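NTF2 domain-containing protein (Chaetomium thermophilum, PDB 4X2H) is of unknown function but has an NTF2 domain and pairs with a chain of another protein, consistent with a part in nuclear transport. Local coordinates at residues 34-39 with 154-159; 83-88 with 129-134; 99-104 with 120-125. All blocks are in the same frame, centred on the assembly; numbering follows the deposited sequence.

Contact 1: residues 34-39 with 154-159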
ATOM      1  N   ALA B  34      10.957  -9.443  20.174  1.00 14.82           N
ATOM      2  CA  ALA B  34      12.199  -9.739  20.882  1.00 18.52           C
ATOM      3  C   ALA B  34      13.427  -9.609  19.986  1.00 17.21           C
ATOM      4  O   ALA B  34      14.407  -8.957  20.343  1.00 16.04           O
ATOM      5  CB  ALA B  34      12.134 -11.143  21.472  1.00 19.94           C
ATOM      6  N   THR B  35      13.373 -10.239  18.819  1.00 14.94           N
ATOM      7  CA  THR B  35      14.518 -10.270  17.920  1.00 14.20           C
ATOM      8  C   THR B  35      14.799  -8.901  17.299  1.00 15.86           C
ATOM      9  O   THR B  35      15.949  -8.468  17.237  1.00 16.57           O
ATOM     10  CB  THR B  35      14.307 -11.317  16.810  1.00 18.70           C
ATOM     11  OG1 THR B  35      14.479 -12.625  17.367  1.00 18.27           O
ATOM     12  CG2 THR B  35      15.300 -11.134  15.670  1.00 19.53           C
ATOM     13  N   TYR B  36      13.760  -8.216  16.837  1.00 13.74           N
ATOM     14  CA  TYR B  36      13.959  -6.905  16.231  1.00  8.93           C
ATOM     15  C   TYR B  36      14.420  -5.893  17.272  1.00 14.02           C
ATOM     16  O   TYR B  36      15.188  -4.987  16.959  1.00 17.96           O
ATOM     17  CB  TYR B  36      12.682  -6.431  15.540  1.00 13.84           C
ATOM     18  CG  TYR B  36      12.476  -7.058  14.180  1.00 11.37           C
ATOM     19  CD1 TYR B  36      13.494  -7.067  13.235  1.00 13.63           C
ATOM     20  CD2 TYR B  36      11.276  -7.654  13.850  1.00 12.07           C
ATOM     21  CE1 TYR B  36      13.311  -7.643  11.988  1.00 10.62           C
ATOM     22  CE2 TYR B  36      11.083  -8.235  12.607  1.00 15.29           C
ATOM     23  CZ  TYR B  36      12.102  -8.227  11.684  1.00 12.57           C
ATOM     24  OH  TYR B  36      11.902  -8.808  10.451  1.00 13.81           O
ATOM     25  N   THR B  37      13.977  -6.061  18.514  1.00 12.08           N
ATOM     26  CA  THR B  37      14.385  -5.162  19.586  1.00 15.46           C
ATOM     27  C   THR B  37      15.865  -5.356  19.907  1.00 18.84           C
ATOM     28  O   THR B  37      16.601  -4.385  20.077  1.00 18.69           O
ATOM     29  CB  THR B  37      13.539  -5.379  20.852  1.00 18.78           C
ATOM     30  OG1 THR B  37      12.181  -4.997  20.584  1.00 19.57           O
ATOM     31  CG2 THR B  37      14.066  -4.546  22.017  1.00 22.98           C
ATOM     32  N   LYS B  38      16.301  -6.610  19.984  1.00 17.65           N
ATOM     33  CA  LYS B  38      17.710  -6.908  20.234  1.00 17.35           C
ATOM     34  C   LYS B  38      18.571  -6.387  19.088  1.00 20.36           C
ATOM     35  O   LYS B  38      19.688  -5.915  19.300  1.00 22.80           O
ATOM     36  CB  LYS B  38      17.921  -8.416  20.411  1.00 20.33           C
ATOM     37  CG  LYS B  38      19.340  -8.819  20.805  1.00 26.95           C
ATOM     38  CD  LYS B  38      19.612  -8.553  22.281  1.00 34.75           C
ATOM     39  CE  LYS B  38      21.059  -8.853  22.649  1.00 41.35           C
ATOM     40  NZ  LYS B  38      21.586  -7.883  23.653  1.00 44.44           N
ATOM     41  N   ALA B  39      18.039  -6.476  17.874  1.00 15.39           N
ATOM     42  CA  ALA B  39      18.761  -6.053  16.682  1.00 16.00           C
ATOM     43  C   ALA B  39      18.765  -4.535  16.521  1.00 16.65           C
ATOM     44  O   ALA B  39      19.491  -4.002  15.684  1.00 19.89           O
ATOM     45  CB  ALA B  39      18.157  -6.709  15.450  1.00 13.51           C
ATOM     46  N   ILE B 154       4.082  -1.742   5.538  1.00  8.86           N
ATOM     47  CA  ILE B 154       5.246  -2.532   5.184  1.00  7.19           C
ATOM     48  C   ILE B 154       5.384  -3.638   6.225  1.00  8.31           C
ATOM     49  O   ILE B 154       5.514  -3.374   7.423  1.00 10.36           O
ATOM     50  CB  ILE B 154       6.525  -1.691   5.097  1.00 11.59           C
ATOM     51  CG1 ILE B 154       6.400  -0.696   3.944  1.00 16.52           C
ATOM     52  CG2 ILE B 154       7.734  -2.593   4.863  1.00 15.24           C
ATOM     53  CD1 ILE B 154       7.504   0.333   3.888  1.00 20.65           C
ATOM     54  N   LEU B 155       5.327  -4.877   5.758  1.00  9.76           N
ATOM     55  CA  LEU B 155       5.429  -6.033   6.635  1.00 11.04           C
ATOM     56  C   LEU B 155       6.788  -6.698   6.509  1.00 10.55           C
ATOM     57  O   LEU B 155       7.319  -6.808   5.407  1.00 10.45           O
ATOM     58  CB  LEU B 155       4.336  -7.040   6.317  1.00 12.76           C
ATOM     59  CG  LEU B 155       2.897  -6.549   6.445  1.00 11.82           C
ATOM     60  CD1 LEU B 155       1.966  -7.615   5.919  1.00 14.76           C
ATOM     61  CD2 LEU B 155       2.557  -6.199   7.891  1.00 10.13           C
ATOM     62  N   VAL B 156       7.335  -7.144   7.639  1.00 11.15           N
ATOM     63  CA  VAL B 156       8.613  -7.861   7.661  1.00 10.03           C
ATOM     64  C   VAL B 156       8.457  -9.183   8.422  1.00 11.73           C
ATOM     65  O   VAL B 156       7.519  -9.349   9.207  1.00 12.11           O
ATOM     66  CB  VAL B 156       9.738  -7.011   8.301  1.00 10.31           C
ATOM     67  CG1 VAL B 156      10.049  -5.789   7.441  1.00 13.72           C
ATOM     68  CG2 VAL B 156       9.368  -6.587   9.713  1.00 11.32           C
ATOM     69  N   PRO B 157       9.361 -10.145   8.174  1.00 12.79           N
ATOM     70  CA  PRO B 157       9.261 -11.453   8.832  1.00 12.36           C
ATOM     71  C   PRO B 157       9.368 -11.379  10.353  1.00 14.87           C
ATOM     72  O   PRO B 157      10.189 -10.622  10.872  1.00 17.97           O
ATOM     73  CB  PRO B 157      10.453 -12.227   8.258  1.00 16.33           C
ATOM     74  CG  PRO B 157      10.785 -11.555   6.992  1.00 16.80           C
ATOM     75  CD  PRO B 157      10.454 -10.109   7.189  1.00 11.18           C
ATOM     76  N   ASN B 158       8.545 -12.154  11.050  1.00 13.28           N
ATOM     77  CA  ASN B 158       8.714 -12.349  12.487  1.00 14.00           C
ATOM     78  C   ASN B 158       9.618 -13.549  12.716  1.00 14.26           C
ATOM     79  O   ASN B 158       9.165 -14.692  12.655  1.00 16.65           O
ATOM     80  CB  ASN B 158       7.368 -12.557  13.186  1.00 16.02           C
ATOM     81  CG  ASN B 158       7.500 -12.628  14.703  1.00 15.17           C
ATOM     82  OD1 ASN B 158       8.605 -12.758  15.243  1.00 17.66           O
ATOM     83  ND2 ASN B 158       6.372 -12.554  15.396  1.00 16.50           N
ATOM     84  N   TRP B 159      10.896 -13.288  12.977  1.00 13.26           N
ATOM     85  CA  TRP B 159      11.882 -14.355  13.110  1.00 14.33           C
ATOM     86  C   TRP B 159      11.614 -15.245  14.322  1.00 18.57           C
ATOM     87  O   TRP B 159      12.097 -16.374  14.382  1.00 21.74           O
ATOM     88  CB  TRP B 159      13.294 -13.774  13.218  1.00 12.21           C
ATOM     89  CG  TRP B 159      13.688 -12.890  12.081  1.00 13.80           C
ATOM     90  CD1 TRP B 159      14.096 -11.590  12.161  1.00 12.05           C
ATOM     91  CD2 TRP B 159      13.709 -13.231  10.687  1.00 11.38           C
ATOM     92  NE1 TRP B 159      14.378 -11.105  10.909  1.00 14.92           N
ATOM     93  CE2 TRP B 159      14.149 -12.092   9.986  1.00 12.79           C
ATOM     94  CE3 TRP B 159      13.409 -14.390   9.967  1.00 15.81           C
ATOM     95  CZ2 TRP B 159      14.287 -12.074   8.597  1.00 13.80           C
ATOM     96  CZ3 TRP B 159      13.551 -14.372   8.588  1.00 12.45           C
ATOM     97  CH2 TRP B 159      13.982 -13.220   7.919  1.00 16.16           C
TER
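Tyr36 stretches from helix 34-39 to the end of strand 145-157 and donates its hydroxyl proton to the carbonyl oxygen of Pro157. The bond is short, 2.5 Å from Tyr36 OH to Pro157 O, and the hydroxyl lies in the carbonyl plane at a C=O...donor angle of 145°. Tyrosine suits this place because it carries a donor at the far end of a long apolar arm. Trp159 NE1 also comes close to the hydroxyl, but at a poor angle; its N-H is given instead to Phe103 O. Thr35 OG1 bonds to Asp160 OD1.

The aromatic pair is oblique. The Tyr36 ring and the five-membered ring of Trp159 have centroids 5.2 Å apart and planes at 52°, neither stacked nor edge-to-face. Pro157 CB lies over one face of the indole, toward its rim, and His41 meets the Tyr36 ring edge-to-face.

Apolar contacts complete the join. Val156 CG2 approaches Tyr36 CE2 at 3.7 Å, coming obliquely to the ring. Thr35 serves both kinds of contact: with OG1 beside the backbone N (chi1 -74°), its methyl CG2 is left anti to that N and meets the indole edge 3.7 Å from Trp159 CD1.

Through Tyr36 and Thr35, helix 34-39 is tied to the C-terminal end of strand 145-157 and the turn after it. That strand runs between strands 173-182 and 122-135, with Val156 packing on Ala176 and Met122.

Contact 2: residues 83-88 with 129-134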
ATOM      1  N   LYS B  83     -23.332  -0.077  16.700  1.00 16.67           N
ATOM      2  CA  LYS B  83     -21.910  -0.279  16.948  1.00 17.01           C
ATOM      3  C   LYS B  83     -21.192   1.037  16.668  1.00 18.19           C
ATOM      4  O   LYS B  83     -21.373   1.610  15.593  1.00 14.96           O
ATOM      5  CB  LYS B  83     -21.375  -1.397  16.061  1.00 18.55           C
ATOM      6  CG  LYS B  83     -19.927  -1.784  16.318  1.00 20.52           C
ATOM      7  CD  LYS B  83     -19.580  -3.052  15.552  1.00 23.00           C
ATOM      8  CE  LYS B  83     -18.087  -3.341  15.572  1.00 24.75           C
ATOM      9  NZ  LYS B  83     -17.521  -3.313  16.944  1.00 28.07           N
ATOM     10  N   PRO B  84     -20.387   1.532  17.631  1.00 14.99           N
ATOM     11  CA  PRO B  84     -19.723   2.825  17.433  1.00 14.98           C
ATOM     12  C   PRO B  84     -18.893   2.918  16.153  1.00 14.43           C
ATOM     13  O   PRO B  84     -19.082   3.864  15.391  1.00 14.09           O
ATOM     14  CB  PRO B  84     -18.836   2.944  18.671  1.00 17.32           C
ATOM     15  CG  PRO B  84     -19.589   2.220  19.720  1.00 18.32           C
ATOM     16  CD  PRO B  84     -20.200   1.041  19.009  1.00 18.16           C
ATOM     17  N   VAL B  85     -17.997   1.962  15.926  1.00 14.16           N
ATOM     18  CA  VAL B  85     -17.111   1.991  14.758  1.00 15.80           C
ATOM     19  C   VAL B  85     -16.951   0.600  14.169  1.00 12.80           C
ATOM     20  O   VAL B  85     -16.733  -0.358  14.900  1.00 13.07           O
ATOM     21  CB  VAL B  85     -15.707   2.537  15.111  1.00 16.84           C
ATOM     22  CG1 VAL B  85     -14.833   2.617  13.866  1.00 18.02           C
ATOM     23  CG2 VAL B  85     -15.804   3.901  15.779  1.00 17.52           C
ATOM     24  N   ARG B  86     -17.044   0.493  12.847  1.00 15.89           N
ATOM     25  CA  ARG B  86     -16.840  -0.785  12.172  1.00 11.59           C
ATOM     26  C   ARG B  86     -16.060  -0.589  10.883  1.00 12.85           C
ATOM     27  O   ARG B  86     -16.438   0.225  10.043  1.00 12.85           O
ATOM     28  CB  ARG B  86     -18.176  -1.469  11.868  1.00 12.96           C
ATOM     29  CG  ARG B  86     -18.018  -2.911  11.384  1.00 14.55           C
ATOM     30  CD  ARG B  86     -19.347  -3.540  10.989  1.00 15.95           C
ATOM     31  NE  ARG B  86     -19.716  -3.301   9.589  1.00 15.27           N
ATOM     32  CZ  ARG B  86     -20.821  -2.674   9.182  1.00 17.75           C
ATOM     33  NH1 ARG B  86     -21.694  -2.180  10.052  1.00 15.90           N
ATOM     34  NH2 ARG B  86     -21.055  -2.529   7.884  1.00 15.68           N
ATOM     35  N   TYR B  87     -14.963  -1.337  10.744  1.00 10.03           N
ATOM     36  CA  TYR B  87     -14.188  -1.356   9.512  1.00  7.10           C
ATOM     37  C   TYR B  87     -14.583  -2.532   8.634  1.00  9.81           C
ATOM     38  O   TYR B  87     -14.584  -3.678   9.082  1.00 15.11           O
ATOM     39  CB  TYR B  87     -12.688  -1.421   9.823  1.00 11.76           C
ATOM     40  CG  TYR B  87     -12.136  -0.142  10.404  1.00 12.10           C
ATOM     41  CD1 TYR B  87     -12.280   0.152  11.754  1.00 10.63           C
ATOM     42  CD2 TYR B  87     -11.474   0.775   9.603  1.00 10.48           C
ATOM     43  CE1 TYR B  87     -11.777   1.328  12.282  1.00 14.69           C
ATOM     44  CE2 TYR B  87     -10.972   1.946  10.124  1.00 10.72           C
ATOM     45  CZ  TYR B  87     -11.127   2.219  11.463  1.00 11.71           C
ATOM     46  OH  TYR B  87     -10.630   3.386  11.988  1.00 13.63           O
ATOM     47  N   ASP B  88     -14.905  -2.238   7.378  1.00 10.45           N
ATOM     48  CA  ASP B  88     -15.225  -3.252   6.379  1.00 12.57           C
ATOM     49  C   ASP B  88     -14.178  -3.213   5.286  1.00 13.41           C
ATOM     50  O   ASP B  88     -14.045  -2.201   4.605  1.00 14.16           O
ATOM     51  CB  ASP B  88     -16.609  -3.013   5.765  1.00 15.24           C
ATOM     52  CG  ASP B  88     -17.748  -3.406   6.686  1.00 20.00           C
ATOM     53  OD1 ASP B  88     -17.491  -3.768   7.853  1.00 20.05           O
ATOM     54  OD2 ASP B  88     -18.913  -3.340   6.235  1.00 21.84           O
ATOM     55  N   GLY B 129     -11.306   0.143   2.120  1.00 11.58           N
ATOM     56  CA  GLY B 129     -12.634  -0.249   2.538  1.00 14.99           C
ATOM     57  C   GLY B 129     -13.382   0.932   3.110  1.00 13.44           C
ATOM     58  O   GLY B 129     -13.049   2.081   2.817  1.00 12.47           O
ATOM     59  N   SER B 130     -14.385   0.644   3.934  1.00 12.48           N
ATOM     60  CA  SER B 130     -15.195   1.684   4.546  1.00 11.87           C
ATOM     61  C   SER B 130     -15.119   1.615   6.063  1.00 11.58           C
ATOM     62  O   SER B 130     -14.905   0.545   6.644  1.00 12.62           O
ATOM     63  CB  SER B 130     -16.652   1.564   4.096  1.00 15.35           C
ATOM     64  OG  SER B 130     -16.770   1.685   2.686  1.00 16.68           O
ATOM     65  N   VAL B 131     -15.283   2.774   6.688  1.00 11.44           N
ATOM     66  CA  VAL B 131     -15.442   2.878   8.132  1.00  9.72           C
ATOM     67  C   VAL B 131     -16.857   3.351   8.406  1.00 11.16           C
ATOM     68  O   VAL B 131     -17.249   4.420   7.940  1.00 13.18           O
ATOM     69  CB  VAL B 131     -14.466   3.876   8.772  1.00 14.05           C
ATOM     70  CG1 VAL B 131     -14.394   3.642  10.279  1.00 17.00           C
ATOM     71  CG2 VAL B 131     -13.095   3.795   8.139  1.00 15.49           C
ATOM     72  N   TYR B 132     -17.618   2.567   9.159  1.00 13.70           N
ATOM     73  CA  TYR B 132     -18.986   2.941   9.506  1.00 10.30           C
ATOM     74  C   TYR B 132     -19.080   3.395  10.951  1.00 11.10           C
ATOM     75  O   TYR B 132     -18.707   2.663  11.864  1.00 15.81           O
ATOM     76  CB  TYR B 132     -19.939   1.771   9.270  1.00 11.66           C
ATOM     77  CG  TYR B 132     -20.047   1.381   7.819  1.00 14.59           C
ATOM     78  CD1 TYR B 132     -20.976   1.985   6.987  1.00 18.67           C
ATOM     79  CD2 TYR B 132     -19.215   0.415   7.279  1.00 16.44           C
ATOM     80  CE1 TYR B 132     -21.074   1.639   5.654  1.00 17.09           C
ATOM     81  CE2 TYR B 132     -19.307   0.060   5.947  1.00 19.43           C
ATOM     82  CZ  TYR B 132     -20.239   0.675   5.140  1.00 20.39           C
ATOM     83  OH  TYR B 132     -20.334   0.322   3.815  1.00 23.29           O
ATOM     84  N   PHE B 133     -19.579   4.611  11.142  1.00 11.92           N
ATOM     85  CA  PHE B 133     -19.810   5.149  12.477  1.00 12.27           C
ATOM     86  C   PHE B 133     -21.288   5.105  12.829  1.00 13.61           C
ATOM     87  O   PHE B 133     -22.118   5.663  12.113  1.00 16.20           O
ATOM     88  CB  PHE B 133     -19.292   6.580  12.563  1.00 13.11           C
ATOM     89  CG  PHE B 133     -17.813   6.689  12.379  1.00 11.27           C
ATOM     90  CD1 PHE B 133     -17.258   6.704  11.112  1.00 12.27           C
ATOM     91  CD2 PHE B 133     -16.974   6.756  13.476  1.00 16.63           C
ATOM     92  CE1 PHE B 133     -15.878   6.798  10.943  1.00 15.54           C
ATOM     93  CE2 PHE B 133     -15.603   6.851  13.311  1.00 14.10           C
ATOM     94  CZ  PHE B 133     -15.061   6.867  12.042  1.00 14.98           C
ATOM     95  N   GLY B 134     -21.614   4.429  13.926  1.00 13.93           N
ATOM     96  CA  GLY B 134     -22.972   4.423  14.447  1.00 15.61           C
ATOM     97  C   GLY B 134     -23.953   3.562  13.671  1.00 16.23           C
ATOM     98  O   GLY B 134     -25.167   3.762  13.759  1.00 17.02           O
TER
HETATM   99  O   HOH W   1     -20.746   1.327  13.061  1.00 16.00           O
HETATM  100  O   HOH W   2     -19.075  -2.147   3.380  1.00 21.76           O
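Val131 packs against Tyr87 on the tight side of this antiparallel pair. Val131 CG1 stands over the face of the tyrosine ring, 3.9 Å from its centroid, a CH-pi contact, and Val131 CG2 comes within 3.4 Å of Tyr87 CE2. Val85 lies alongside, between Val131 and Phe133. Beta-branched and aromatic residues fill this face well, and Tyr87 OH is satisfied by Tyr180 and Gln66.

The other face is polar, and water reaches it. Arg86 lays its guanidinium flat on the Tyr132 ring, centres 4.6 Å apart and planes at 19°. The bend at chi3 (88°) turns the group side-on to Asp88, so that NE bonds to Asp88 OD1 and Arg86 NH2 to Asp88 OD2, the latter at 2.8 Å; this grip should hold the guanidinium against the ring. A water bridges Asp88 OD2 and Tyr132 OH.

The backbone bond from Asp88 N to Ser130 O measures 2.9 Å and is nearly straight. At the corner the pairing is less regular: Gly134 N meets Pro84 O from above the carbonyl plane and Lys83 O weakly; the positive phi of Gly134 favours glycine. Strands 83-96 and 122-135 are neighbours in the curved sheet of the NTF2 fold, whose apolar face here packs against helix 56-66.

Contact 3: residues 99-104 with 120-125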
ATOM      1  N   ALA B  99      12.548  -9.707  -1.492  1.00 15.58           N
ATOM      2  CA  ALA B  99      12.422 -11.151  -1.347  1.00 16.29           C
ATOM      3  C   ALA B  99      13.630 -11.751  -0.636  1.00 17.13           C
ATOM      4  O   ALA B  99      13.650 -12.948  -0.349  1.00 18.11           O
ATOM      5  CB  ALA B  99      12.241 -11.798  -2.712  1.00 20.36           C
ATOM      6  N   ASP B 100      14.635 -10.918  -0.367  1.00 15.31           N
ATOM      7  CA  ASP B 100      15.864 -11.356   0.291  1.00 14.82           C
ATOM      8  C   ASP B 100      16.056 -10.572   1.581  1.00 15.57           C
ATOM      9  O   ASP B 100      17.148 -10.101   1.879  1.00 15.66           O
ATOM     10  CB  ASP B 100      17.070 -11.169  -0.637  1.00 14.53           C
ATOM     11  CG  ASP B 100      18.337 -11.842  -0.114  1.00 21.76           C
ATOM     12  OD1 ASP B 100      18.237 -12.799   0.684  1.00 21.65           O
ATOM     13  OD2 ASP B 100      19.438 -11.400  -0.504  1.00 23.09           O
ATOM     14  N   TYR B 101      14.979 -10.414   2.336  1.00 15.00           N
ATOM     15  CA  TYR B 101      15.027  -9.636   3.565  1.00 13.33           C
ATOM     16  C   TYR B 101      15.910 -10.347   4.587  1.00 16.36           C
ATOM     17  O   TYR B 101      15.718 -11.537   4.850  1.00 19.45           O
ATOM     18  CB  TYR B 101      13.615  -9.418   4.107  1.00 10.84           C
ATOM     19  CG  TYR B 101      13.566  -8.516   5.312  1.00 10.09           C
ATOM     20  CD1 TYR B 101      13.455  -7.140   5.164  1.00 10.50           C
ATOM     21  CD2 TYR B 101      13.644  -9.035   6.594  1.00  8.58           C
ATOM     22  CE1 TYR B 101      13.416  -6.308   6.265  1.00 12.92           C
ATOM     23  CE2 TYR B 101      13.607  -8.217   7.697  1.00  9.79           C
ATOM     24  CZ  TYR B 101      13.492  -6.852   7.527  1.00 11.17           C
ATOM     25  OH  TYR B 101      13.456  -6.036   8.631  1.00 11.16           O
ATOM     26  N   ARG B 102      16.882  -9.623   5.143  1.00 15.33           N
ATOM     27  CA  ARG B 102      17.895 -10.229   6.009  1.00 18.65           C
ATOM     28  C   ARG B 102      18.054  -9.566   7.370  1.00 17.06           C
ATOM     29  O   ARG B 102      18.791 -10.080   8.214  1.00 14.80           O
ATOM     30  CB  ARG B 102      19.268 -10.201   5.334  1.00 21.26           C
ATOM     31  CG  ARG B 102      19.310 -10.754   3.936  1.00 27.81           C
ATOM     32  CD  ARG B 102      20.735 -11.070   3.522  1.00 36.32           C
ATOM     33  NE  ARG B 102      20.778 -12.114   2.503  1.00 40.73           N
ATOM     34  CZ  ARG B 102      21.774 -12.981   2.353  1.00 41.81           C
ATOM     35  NH1 ARG B 102      22.829 -12.943   3.158  1.00 38.90           N
ATOM     36  NH2 ARG B 102      21.713 -13.894   1.395  1.00 43.07           N
ATOM     37  N   PHE B 103      17.419  -8.423   7.597  1.00 12.67           N
ATOM     38  CA  PHE B 103      17.705  -7.704   8.831  1.00 12.12           C
ATOM     39  C   PHE B 103      17.234  -8.493  10.045  1.00 15.01           C
ATOM     40  O   PHE B 103      16.083  -8.922  10.116  1.00 12.28           O
ATOM     41  CB  PHE B 103      17.077  -6.312   8.859  1.00 13.37           C
ATOM     42  CG  PHE B 103      17.406  -5.560  10.111  1.00 12.80           C
ATOM     43  CD1 PHE B 103      18.666  -5.007  10.278  1.00 16.17           C
ATOM     44  CD2 PHE B 103      16.492  -5.457  11.141  1.00 14.68           C
ATOM     45  CE1 PHE B 103      18.998  -4.338  11.438  1.00 18.37           C
ATOM     46  CE2 PHE B 103      16.818  -4.785  12.312  1.00 16.31           C
ATOM     47  CZ  PHE B 103      18.075  -4.225  12.456  1.00 16.95           C
ATOM     48  N   ALA B 104      18.162  -8.687  10.982  1.00 19.14           N
ATOM     49  CA  ALA B 104      17.920  -9.397  12.237  1.00 19.22           C
ATOM     50  C   ALA B 104      17.659 -10.890  12.023  1.00 15.06           C
ATOM     51  O   ALA B 104      17.293 -11.595  12.956  1.00 13.64           O
ATOM     52  CB  ALA B 104      16.753  -8.757  12.993  1.00 22.32           C
ATOM     53  N   ARG B 120      11.282 -15.180   3.470  1.00 15.18           N
ATOM     54  CA  ARG B 120      11.982 -13.975   3.902  1.00 15.20           C
ATOM     55  C   ARG B 120      11.512 -12.771   3.097  1.00 14.99           C
ATOM     56  O   ARG B 120      12.299 -12.117   2.408  1.00 17.62           O
ATOM     57  CB  ARG B 120      13.496 -14.163   3.770  1.00 15.32           C
ATOM     58  CG  ARG B 120      14.028 -15.257   4.679  1.00 15.46           C
ATOM     59  CD  ARG B 120      15.544 -15.250   4.786  1.00 16.23           C
ATOM     60  NE  ARG B 120      16.199 -15.599   3.524  1.00 18.64           N
ATOM     61  CZ  ARG B 120      16.827 -14.740   2.723  1.00 19.64           C
ATOM     62  NH1 ARG B 120      16.905 -13.449   3.027  1.00 19.07           N
ATOM     63  NH2 ARG B 120      17.387 -15.179   1.605  1.00 21.92           N
ATOM     64  N   MET B 121      10.221 -12.483   3.214  1.00 14.79           N
ATOM     65  CA  MET B 121       9.564 -11.451   2.420  1.00 17.35           C
ATOM     66  C   MET B 121       9.352 -10.158   3.185  1.00 16.48           C
ATOM     67  O   MET B 121       8.799 -10.163   4.288  1.00 17.18           O
ATOM     68  CB  MET B 121       8.198 -11.940   1.939  1.00 21.07           C
ATOM     69  CG  MET B 121       8.216 -13.207   1.113  1.00 25.70           C
ATOM     70  SD  MET B 121       6.544 -13.669   0.608  1.00 22.43           S
ATOM     71  CE  MET B 121       5.792 -14.078   2.179  1.00 28.44           C
ATOM     72  N   MET B 122       9.783  -9.053   2.583  1.00 14.07           N
ATOM     73  CA  MET B 122       9.351  -7.728   2.992  1.00 14.06           C
ATOM     74  C   MET B 122       8.247  -7.314   2.030  1.00 14.97           C
ATOM     75  O   MET B 122       8.462  -7.284   0.817  1.00 15.44           O
ATOM     76  CB  MET B 122      10.504  -6.732   2.961  1.00 12.59           C
ATOM     77  CG  MET B 122      10.116  -5.309   3.273  1.00 18.38           C
ATOM     78  SD  MET B 122      11.556  -4.232   3.137  1.00 19.88           S
ATOM     79  CE  MET B 122      11.595  -3.544   4.786  1.00 16.80           C
ATOM     80  N   MET B 123       7.072  -7.009   2.566  1.00 12.20           N
ATOM     81  CA  MET B 123       5.896  -6.775   1.736  1.00  9.25           C
ATOM     82  C   MET B 123       5.333  -5.372   1.874  1.00 10.86           C
ATOM     83  O   MET B 123       5.316  -4.799   2.962  1.00 10.48           O
ATOM     84  CB  MET B 123       4.804  -7.787   2.079  1.00  8.65           C
ATOM     85  CG  MET B 123       5.119  -9.196   1.606  1.00 13.70           C
ATOM     86  SD  MET B 123       4.054 -10.447   2.341  1.00 18.90           S
ATOM     87  CE  MET B 123       4.619 -10.422   4.043  1.00 17.85           C
ATOM     88  N   ALA B 124       4.877  -4.842   0.745  1.00  6.97           N
ATOM     89  CA  ALA B 124       4.084  -3.615   0.702  1.00 12.13           C
ATOM     90  C   ALA B 124       2.623  -3.994   0.527  1.00 10.87           C
ATOM     91  O   ALA B 124       2.236  -4.521  -0.514  1.00 13.07           O
ATOM     92  CB  ALA B 124       4.545  -2.715  -0.429  1.00 14.26           C
ATOM     93  N   LEU B 125       1.823  -3.737   1.558  1.00  7.86           N
ATOM     94  CA  LEU B 125       0.412  -4.106   1.573  1.00  8.91           C
ATOM     95  C   LEU B 125      -0.459  -2.864   1.530  1.00 10.13           C
ATOM     96  O   LEU B 125      -0.232  -1.932   2.293  1.00 14.70           O
ATOM     97  CB  LEU B 125       0.098  -4.925   2.829  1.00 12.53           C
ATOM     98  CG  LEU B 125      -1.373  -5.217   3.139  1.00 14.47           C
ATOM     99  CD1 LEU B 125      -1.966  -6.154   2.103  1.00 16.39           C
ATOM    100  CD2 LEU B 125      -1.509  -5.794   4.541  1.00 12.17           C
TER
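Arg120 grips Asp100 end-on, NH1 and NH2 both bonding to the single oxygen OD1. Asp100 OD1 lies 2.8 Å from Arg120 NH1 and 2.7 Å from Arg120 NH2, and the carboxylate stands 73° from the guanidinium plane. Arg120 NH1 also donates to Tyr101 O at 2.9 Å, arriving from above the carbonyl plane.

Arg102 NE adds a third, longer bond to Asp100 OD1, 3.2 Å, so the shared negative charge probably offsets the closeness of the two arginines. An aspartate is short enough to sit between them, and with CG anti to the backbone N (chi1 -169°) it brings OD1 to both.

The backbones are joined by Tyr101 N to Arg120 O, 3.2 Å. Beside them Met122 crosses the CD1/CE1 side of the Tyr101 ring obliquely, its methyl CE 3.6 Å from Tyr101 CE1, while its sulfur, SD, 5.2 Å from the ring centroid, makes an oblique Met-aromatic contact.

Further out, His113 O takes the N-H of Arg120 NE and so probably helps to fix the rotation of the guanidinium. A leucine in place of Arg120 would probably leave Asp100 with the longer Arg102 bond as its remaining salt bridge here and Tyr101 O without this donor.

The loop after strand 83-96 is thus held to the start of strand 122-135, with Tyr101 packed against helix 34-39 and strand 145-157.

Overall arrangement
Helix 3-20 comes first, and helix 34-39 then opens the longest loop, which contact 1 closes at 154-159, where strand 145-157 ends. Within that span contact 2 closes a shorter loop between strands 83-96 and 122-135, and contact 3 closes a shorter one still, holding helix 107-112 between 99-104 and 120-125. The three loops are fully nested and none cross. Contacts 1 and 3 lie side by side, centres about 10 Å apart, and touch through Leu155 N and Met123 O on adjacent strands. Contact 2 joins the other end of the sheet, across the chain's centre, about 32 Å from contact 3 between centres; strand 122-135 connects the two.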